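Local structure of alpha-/beta-galactoside alpha-2,3-sialyltransferase (Photobacterium phosphoreum, 2ZWI) at residues E106-Y117 / F162-L173. The protein probably transfers sialic acid to galactosides in alpha-2,3 linkage as a glycosyltransferase, and binds cytidine-5'-monophosphate and a zinc ion. Sequence-based numbering, arbitrary orientation.
Sequences ELNFYDDGSAEY and FSQLYPTTYHML
F109 packs tightly against F162 and Y170, and the three rings form an aromatic cluster on one face of the sheet. F109 CZ sits over the centre of the F162 ring, 3.7 Å above its plane. The F109 and Y170 planes are nearly parallel but slid apart, and F109 CD2 lies 3.5 Å from Y170 CE1. L107 CD1 extends this apolar layer to F162 and Y166. Helices 86-98 and 128-147 cover this side. On the other face, Y110 and H171 form an offset stack with planes 13° apart. T169 CG2 covers the opposite face of the imidazole. N108 ND2 reaches the ring edge at H171 NE2, a weak bond of 3.1 Å.

The backbones run parallel, and F109 is held at both its N and its O: F109 N bonds T169 O, and F109 O accepts H171 N at 2.7 Å. Past the strand ends, D111 OD2 takes two bonds, from L173 N at 2.9 Å and from Y117 OH at 2.6 Å. D111 CG lies beside its own backbone N (chi1 -73°), and this places D111 OD2 beside M172 CA and the N-H of L173. The E106 end is looser. There the E106 and P167 side chains cross at about a right angle, with E106 CG 3.8 Å from P167 CB, and P167 is exposed. Strands 104-110 and 168-172 are neighbours in the parallel sheet of one Rossmann-like domain of this GT-B fold, and their C-terminal ends, near G113, face the CMP cleft.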
ATOM      1  N   GLU A 106      -5.991  20.078   4.401  1.00 13.05           N
ATOM      2  CA  GLU A 106      -4.808  19.330   4.821  1.00 13.07           C
ATOM      3  C   GLU A 106      -4.833  17.958   4.170  1.00 12.23           C
ATOM      4  O   GLU A 106      -5.907  17.398   3.942  1.00 12.24           O
ATOM      5  CB  GLU A 106      -4.763  19.205   6.345  1.00 12.92           C
ATOM      6  CG  GLU A 106      -4.561  20.557   7.023  1.00 16.34           C
ATOM      7  CD  GLU A 106      -4.416  20.467   8.528  1.00 20.23           C
ATOM      8  OE1 GLU A 106      -4.381  21.543   9.178  1.00 22.77           O
ATOM      9  OE2 GLU A 106      -4.333  19.338   9.061  1.00 21.18           O
ATOM     10  N   LEU A 107      -3.655  17.418   3.875  1.00 11.41           N
ATOM     11  CA  LEU A 107      -3.542  16.209   3.050  1.00 10.58           C
ATOM     12  C   LEU A 107      -2.750  15.109   3.735  1.00 10.15           C
ATOM     13  O   LEU A 107      -1.717  15.373   4.341  1.00 10.45           O
ATOM     14  CB  LEU A 107      -2.875  16.526   1.705  1.00 10.41           C
ATOM     15  CG  LEU A 107      -3.453  17.670   0.860  1.00 11.06           C
ATOM     16  CD1 LEU A 107      -2.573  17.950  -0.328  1.00 10.22           C
ATOM     17  CD2 LEU A 107      -4.895  17.361   0.413  1.00 11.22           C
ATOM     18  N   ASN A 108      -3.254  13.884   3.630  1.00  9.60           N
ATOM     19  CA  ASN A 108      -2.515  12.681   4.000  1.00  9.53           C
ATOM     20  C   ASN A 108      -2.493  11.737   2.798  1.00  9.41           C
ATOM     21  O   ASN A 108      -3.556  11.237   2.391  1.00  9.03           O
ATOM     22  CB  ASN A 108      -3.178  11.982   5.198  1.00  9.08           C
ATOM     23  CG  ASN A 108      -3.145  12.827   6.465  1.00 11.35           C
ATOM     24  OD1 ASN A 108      -4.183  13.308   6.937  1.00 15.16           O
ATOM     25  ND2 ASN A 108      -1.958  13.019   7.014  1.00  9.94           N
ATOM     26  N   PHE A 109      -1.305  11.507   2.233  1.00  9.29           N
ATOM     27  CA  PHE A 109      -1.125  10.561   1.130  1.00  9.63           C
ATOM     28  C   PHE A 109      -0.500   9.242   1.625  1.00 10.14           C
ATOM     29  O   PHE A 109       0.514   9.249   2.321  1.00 10.85           O
ATOM     30  CB  PHE A 109      -0.229  11.148   0.033  1.00  9.19           C
ATOM     31  CG  PHE A 109      -0.872  12.238  -0.786  1.00  9.12           C
ATOM     32  CD1 PHE A 109      -1.706  11.924  -1.864  1.00 10.25           C
ATOM     33  CD2 PHE A 109      -0.619  13.580  -0.503  1.00  9.40           C
ATOM     34  CE1 PHE A 109      -2.306  12.938  -2.638  1.00 10.14           C
ATOM     35  CE2 PHE A 109      -1.196  14.601  -1.277  1.00 10.05           C
ATOM     36  CZ  PHE A 109      -2.046  14.273  -2.347  1.00  9.40           C
ATOM     37  N   TYR A 110      -1.112   8.124   1.267  1.00 10.01           N
ATOM     38  CA  TYR A 110      -0.612   6.796   1.600  1.00 10.74           C
ATOM     39  C   TYR A 110      -0.132   6.093   0.338  1.00 11.07           C
ATOM     40  O   TYR A 110      -0.881   6.018  -0.637  1.00 10.85           O
ATOM     41  CB  TYR A 110      -1.740   5.975   2.234  1.00 10.54           C
ATOM     42  CG  TYR A 110      -2.191   6.505   3.573  1.00 10.97           C
ATOM     43  CD1 TYR A 110      -3.097   7.569   3.662  1.00 10.20           C
ATOM     44  CD2 TYR A 110      -1.708   5.947   4.747  1.00 10.64           C
ATOM     45  CE1 TYR A 110      -3.504   8.061   4.900  1.00 10.54           C
ATOM     46  CE2 TYR A 110      -2.111   6.434   5.997  1.00 11.28           C
ATOM     47  CZ  TYR A 110      -2.994   7.481   6.056  1.00 10.96           C
ATOM     48  OH  TYR A 110      -3.373   7.930   7.278  1.00 13.51           O
ATOM     49  N   ASP A 111       1.108   5.592   0.345  1.00 11.93           N
ATOM     50  CA  ASP A 111       1.657   4.862  -0.811  1.00 12.63           C
ATOM     51  C   ASP A 111       0.709   3.759  -1.271  1.00 12.95           C
ATOM     52  O   ASP A 111       0.087   3.113  -0.445  1.00 12.47           O
ATOM     53  CB  ASP A 111       3.003   4.207  -0.462  1.00 13.26           C
ATOM     54  CG  ASP A 111       4.140   5.208  -0.329  1.00 13.86           C
ATOM     55  OD1 ASP A 111       3.995   6.375  -0.763  1.00 13.04           O
ATOM     56  OD2 ASP A 111       5.191   4.799   0.221  1.00 14.12           O
ATOM     57  N   ASP A 112       0.649   3.537  -2.586  1.00 13.35           N
ATOM     58  CA  ASP A 112      -0.188   2.496  -3.213  1.00 13.68           C
ATOM     59  C   ASP A 112       0.443   1.100  -3.083  1.00 13.77           C
ATOM     60  O   ASP A 112      -0.260   0.104  -2.898  1.00 13.29           O
ATOM     61  CB  ASP A 112      -0.397   2.880  -4.690  1.00 13.94           C
ATOM     62  CG  ASP A 112      -1.179   1.853  -5.490  1.00 15.13           C
ATOM     63  OD1 ASP A 112      -2.397   2.044  -5.668  1.00 15.21           O
ATOM     64  OD2 ASP A 112      -0.568   0.877  -5.983  1.00 18.53           O
ATOM     65  N   GLY A 113       1.770   1.038  -3.191  1.00 13.27           N
ATOM     66  CA  GLY A 113       2.501  -0.224  -3.227  1.00 12.89           C
ATOM     67  C   GLY A 113       3.858  -0.041  -3.880  1.00 12.97           C
ATOM     68  O   GLY A 113       4.515   0.988  -3.691  1.00 13.13           O
ATOM     69  N   SER A 114       4.258  -1.023  -4.679  1.00 12.43           N
ATOM     70  CA  SER A 114       5.568  -1.027  -5.323  1.00 12.21           C
ATOM     71  C   SER A 114       5.779   0.064  -6.388  1.00 11.93           C
ATOM     72  O   SER A 114       6.923   0.458  -6.656  1.00 11.67           O
ATOM     73  CB  SER A 114       5.826  -2.405  -5.950  1.00 12.25           C
ATOM     74  OG  SER A 114       5.008  -2.591  -7.087  1.00 13.14           O
ATOM     75  N   ALA A 115       4.691   0.529  -7.003  1.00 11.75           N
ATOM     76  CA  ALA A 115       4.765   1.530  -8.081  1.00 12.28           C
ATOM     77  C   ALA A 115       5.495   2.811  -7.674  1.00 12.29           C
ATOM     78  O   ALA A 115       6.349   3.292  -8.424  1.00 11.96           O
ATOM     79  CB  ALA A 115       3.376   1.852  -8.637  1.00 11.85           C
ATOM     80  N   GLU A 116       5.179   3.364  -6.497  1.00 12.69           N
ATOM     81  CA  GLU A 116       5.890   4.560  -6.027  1.00 12.95           C
ATOM     82  C   GLU A 116       7.397   4.317  -5.930  1.00 12.50           C
ATOM     83  O   GLU A 116       8.189   5.202  -6.242  1.00 12.47           O
ATOM     84  CB  GLU A 116       5.364   5.055  -4.674  1.00 13.54           C
ATOM     85  CG  GLU A 116       4.048   5.812  -4.737  1.00 15.17           C
ATOM     86  CD  GLU A 116       2.833   4.891  -4.655  1.00 17.42           C
ATOM     87  OE1 GLU A 116       1.761   5.343  -4.175  1.00 16.93           O
ATOM     88  OE2 GLU A 116       2.948   3.714  -5.057  1.00 18.95           O
ATOM     89  N   TYR A 117       7.776   3.104  -5.522  1.00 12.28           N
ATOM     90  CA  TYR A 117       9.184   2.752  -5.281  1.00 12.35           C
ATOM     91  C   TYR A 117       9.947   2.463  -6.567  1.00 12.41           C
ATOM     92  O   TYR A 117      11.135   2.792  -6.680  1.00 12.73           O
ATOM     93  CB  TYR A 117       9.294   1.650  -4.198  1.00 11.93           C
ATOM     94  CG  TYR A 117       8.864   2.254  -2.883  1.00 12.86           C
ATOM     95  CD1 TYR A 117       7.519   2.261  -2.501  1.00 12.79           C
ATOM     96  CD2 TYR A 117       9.782   2.922  -2.070  1.00 12.59           C
ATOM     97  CE1 TYR A 117       7.111   2.883  -1.323  1.00 13.45           C
ATOM     98  CE2 TYR A 117       9.381   3.535  -0.883  1.00 13.25           C
ATOM     99  CZ  TYR A 117       8.048   3.519  -0.528  1.00 12.56           C
ATOM    100  OH  TYR A 117       7.658   4.139   0.631  1.00 13.71           O
ATOM    101  N   PHE A 162       3.051  17.937  -3.085  1.00 10.50           N
ATOM    102  CA  PHE A 162       1.893  18.692  -2.571  1.00 10.91           C
ATOM    103  C   PHE A 162       2.179  19.522  -1.317  1.00 11.20           C
ATOM    104  O   PHE A 162       1.459  20.493  -1.051  1.00 10.98           O
ATOM    105  CB  PHE A 162       0.706  17.759  -2.283  1.00 10.16           C
ATOM    106  CG  PHE A 162      -0.058  17.327  -3.506  1.00 10.75           C
ATOM    107  CD1 PHE A 162      -1.317  17.855  -3.774  1.00 10.85           C
ATOM    108  CD2 PHE A 162       0.474  16.369  -4.379  1.00 11.25           C
ATOM    109  CE1 PHE A 162      -2.039  17.458  -4.904  1.00 11.43           C
ATOM    110  CE2 PHE A 162      -0.237  15.957  -5.509  1.00 12.35           C
ATOM    111  CZ  PHE A 162      -1.494  16.499  -5.776  1.00 11.31           C
ATOM    112  N   SER A 163       3.198  19.146  -0.531  1.00 11.66           N
ATOM    113  CA  SER A 163       3.532  19.931   0.679  1.00 12.16           C
ATOM    114  C   SER A 163       3.991  21.371   0.351  1.00 13.03           C
ATOM    115  O   SER A 163       4.044  22.235   1.238  1.00 13.10           O
ATOM    116  CB  SER A 163       4.542  19.201   1.570  1.00 12.16           C
ATOM    117  OG  SER A 163       5.868  19.320   1.068  1.00 11.71           O
ATOM    118  N   GLN A 164       4.310  21.616  -0.923  1.00 13.33           N
ATOM    119  CA  GLN A 164       4.565  22.972  -1.417  1.00 13.88           C
ATOM    120  C   GLN A 164       3.300  23.833  -1.419  1.00 13.96           C
ATOM    121  O   GLN A 164       3.381  25.058  -1.403  1.00 14.04           O
ATOM    122  CB  GLN A 164       5.163  22.920  -2.834  1.00 13.42           C
ATOM    123  CG  GLN A 164       6.518  22.216  -2.910  1.00 13.41           C
ATOM    124  CD  GLN A 164       6.984  21.948  -4.339  1.00 14.29           C
ATOM    125  OE1 GLN A 164       7.965  22.531  -4.796  1.00 14.94           O
ATOM    126  NE2 GLN A 164       6.285  21.058  -5.046  1.00 14.13           N
ATOM    127  N   LEU A 165       2.134  23.187  -1.436  1.00 14.26           N
ATOM    128  CA  LEU A 165       0.859  23.896  -1.584  1.00 14.45           C
ATOM    129  C   LEU A 165      -0.038  23.848  -0.358  1.00 14.18           C
ATOM    130  O   LEU A 165      -0.760  24.814  -0.083  1.00 14.00           O
ATOM    131  CB  LEU A 165       0.072  23.358  -2.785  1.00 14.55           C
ATOM    132  CG  LEU A 165       0.463  23.699  -4.228  1.00 15.67           C
ATOM    133  CD1 LEU A 165       0.641  25.198  -4.407  1.00 16.43           C
ATOM    134  CD2 LEU A 165       1.703  22.956  -4.643  1.00 19.18           C
ATOM    135  N   TYR A 166      -0.024  22.713   0.343  1.00 13.34           N
ATOM    136  CA  TYR A 166      -0.906  22.472   1.477  1.00 13.24           C
ATOM    137  C   TYR A 166      -0.144  21.753   2.592  1.00 12.84           C
ATOM    138  O   TYR A 166       0.848  21.068   2.317  1.00 13.33           O
ATOM    139  CB  TYR A 166      -2.107  21.601   1.051  1.00 13.82           C
ATOM    140  CG  TYR A 166      -2.944  22.205  -0.061  1.00 14.39           C
ATOM    141  CD1 TYR A 166      -2.659  21.933  -1.397  1.00 12.80           C
ATOM    142  CD2 TYR A 166      -4.012  23.055   0.230  1.00 13.21           C
ATOM    143  CE1 TYR A 166      -3.420  22.496  -2.426  1.00 14.81           C
ATOM    144  CE2 TYR A 166      -4.782  23.630  -0.792  1.00 14.60           C
ATOM    145  CZ  TYR A 166      -4.475  23.340  -2.115  1.00 14.78           C
ATOM    146  OH  TYR A 166      -5.220  23.895  -3.125  1.00 16.60           O
ATOM    147  N   PRO A 167      -0.604  21.904   3.852  1.00 12.31           N
ATOM    148  CA  PRO A 167      -0.108  21.017   4.908  1.00 11.73           C
ATOM    149  C   PRO A 167      -0.355  19.568   4.477  1.00 11.10           C
ATOM    150  O   PRO A 167      -1.509  19.174   4.252  1.00 10.13           O
ATOM    151  CB  PRO A 167      -0.969  21.381   6.120  1.00 11.54           C
ATOM    152  CG  PRO A 167      -1.393  22.806   5.864  1.00 13.04           C
ATOM    153  CD  PRO A 167      -1.589  22.882   4.364  1.00 12.39           C
ATOM    154  N   THR A 168       0.737  18.815   4.316  1.00 10.27           N
ATOM    155  CA  THR A 168       0.702  17.471   3.731  1.00  9.88           C
ATOM    156  C   THR A 168       1.583  16.518   4.532  1.00  9.39           C
ATOM    157  O   THR A 168       2.719  16.855   4.901  1.00  9.19           O
ATOM    158  CB  THR A 168       1.214  17.470   2.270  1.00 10.05           C
ATOM    159  OG1 THR A 168       0.417  18.345   1.479  1.00 11.06           O
ATOM    160  CG2 THR A 168       1.152  16.098   1.659  1.00 10.35           C
ATOM    161  N   THR A 169       1.054  15.334   4.795  1.00  8.60           N
ATOM    162  CA  THR A 169       1.871  14.224   5.297  1.00  8.16           C
ATOM    163  C   THR A 169       1.884  13.068   4.286  1.00  7.84           C
ATOM    164  O   THR A 169       0.846  12.699   3.740  1.00  7.41           O
ATOM    165  CB  THR A 169       1.412  13.752   6.687  1.00  8.66           C
ATOM    166  OG1 THR A 169       1.607  14.815   7.638  1.00  9.37           O
ATOM    167  CG2 THR A 169       2.203  12.530   7.152  1.00  8.03           C
ATOM    168  N   TYR A 170       3.082  12.543   4.016  1.00  7.95           N
ATOM    169  CA  TYR A 170       3.246  11.349   3.171  1.00  7.87           C
ATOM    170  C   TYR A 170       3.514  10.153   4.061  1.00  8.02           C
ATOM    171  O   TYR A 170       4.578  10.044   4.689  1.00  8.37           O
ATOM    172  CB  TYR A 170       4.377  11.527   2.161  1.00  7.40           C
ATOM    173  CG  TYR A 170       4.003  12.481   1.059  1.00  8.17           C
ATOM    174  CD1 TYR A 170       3.179  12.058   0.012  1.00  7.88           C
ATOM    175  CD2 TYR A 170       4.430  13.798   1.074  1.00  7.57           C
ATOM    176  CE1 TYR A 170       2.799  12.909  -0.980  1.00  8.58           C
ATOM    177  CE2 TYR A 170       4.057  14.685   0.052  1.00  9.19           C
ATOM    178  CZ  TYR A 170       3.233  14.221  -0.966  1.00  8.38           C
ATOM    179  OH  TYR A 170       2.840  15.039  -1.989  1.00  7.41           O
ATOM    180  N   HIS A 171       2.532   9.267   4.132  1.00  7.87           N
ATOM    181  CA  HIS A 171       2.693   8.029   4.872  1.00  7.78           C
ATOM    182  C   HIS A 171       3.327   7.016   3.923  1.00  8.40           C
ATOM    183  O   HIS A 171       2.715   6.623   2.923  1.00  8.89           O
ATOM    184  CB  HIS A 171       1.345   7.558   5.370  1.00  7.47           C
ATOM    185  CG  HIS A 171       0.619   8.575   6.198  1.00  6.73           C
ATOM    186  ND1 HIS A 171       0.469   8.450   7.560  1.00  7.17           N
ATOM    187  CD2 HIS A 171      -0.001   9.729   5.857  1.00  5.25           C
ATOM    188  CE1 HIS A 171      -0.219   9.476   8.029  1.00  4.27           C
ATOM    189  NE2 HIS A 171      -0.520  10.266   7.014  1.00  8.23           N
ATOM    190  N   MET A 172       4.565   6.622   4.208  1.00  8.82           N
ATOM    191  CA  MET A 172       5.322   5.821   3.250  1.00  9.39           C
ATOM    192  C   MET A 172       5.591   4.393   3.704  1.00  9.71           C
ATOM    193  O   MET A 172       5.930   4.137   4.860  1.00  8.92           O
ATOM    194  CB  MET A 172       6.655   6.498   2.918  1.00  9.60           C
ATOM    195  CG  MET A 172       6.537   7.898   2.293  1.00  9.56           C
ATOM    196  SD  MET A 172       8.168   8.533   1.834  1.00 10.39           S
ATOM    197  CE  MET A 172       8.518   7.487   0.406  1.00  9.75           C
ATOM    198  N   LEU A 173       5.476   3.468   2.761  1.00 10.07           N
ATOM    199  CA  LEU A 173       5.858   2.084   2.983  1.00 11.31           C
ATOM    200  C   LEU A 173       7.243   1.983   3.576  1.00 11.72           C
ATOM    201  O   LEU A 173       7.461   1.246   4.531  1.00 11.46           O
ATOM    202  CB  LEU A 173       5.822   1.327   1.659  1.00 11.29           C
ATOM    203  CG  LEU A 173       4.812   0.215   1.403  1.00 13.77           C
ATOM    204  CD1 LEU A 173       3.741   0.048   2.482  1.00 14.88           C
ATOM    205  CD2 LEU A 173       4.233   0.332   0.001  1.00 12.59           C
TER
HETATM  206  O   HOH W   1      -1.071  16.861   7.186  1.00 26.95           O
HETATM  207  O   HOH W   2       3.126   8.582   0.545  1.00 14.06           O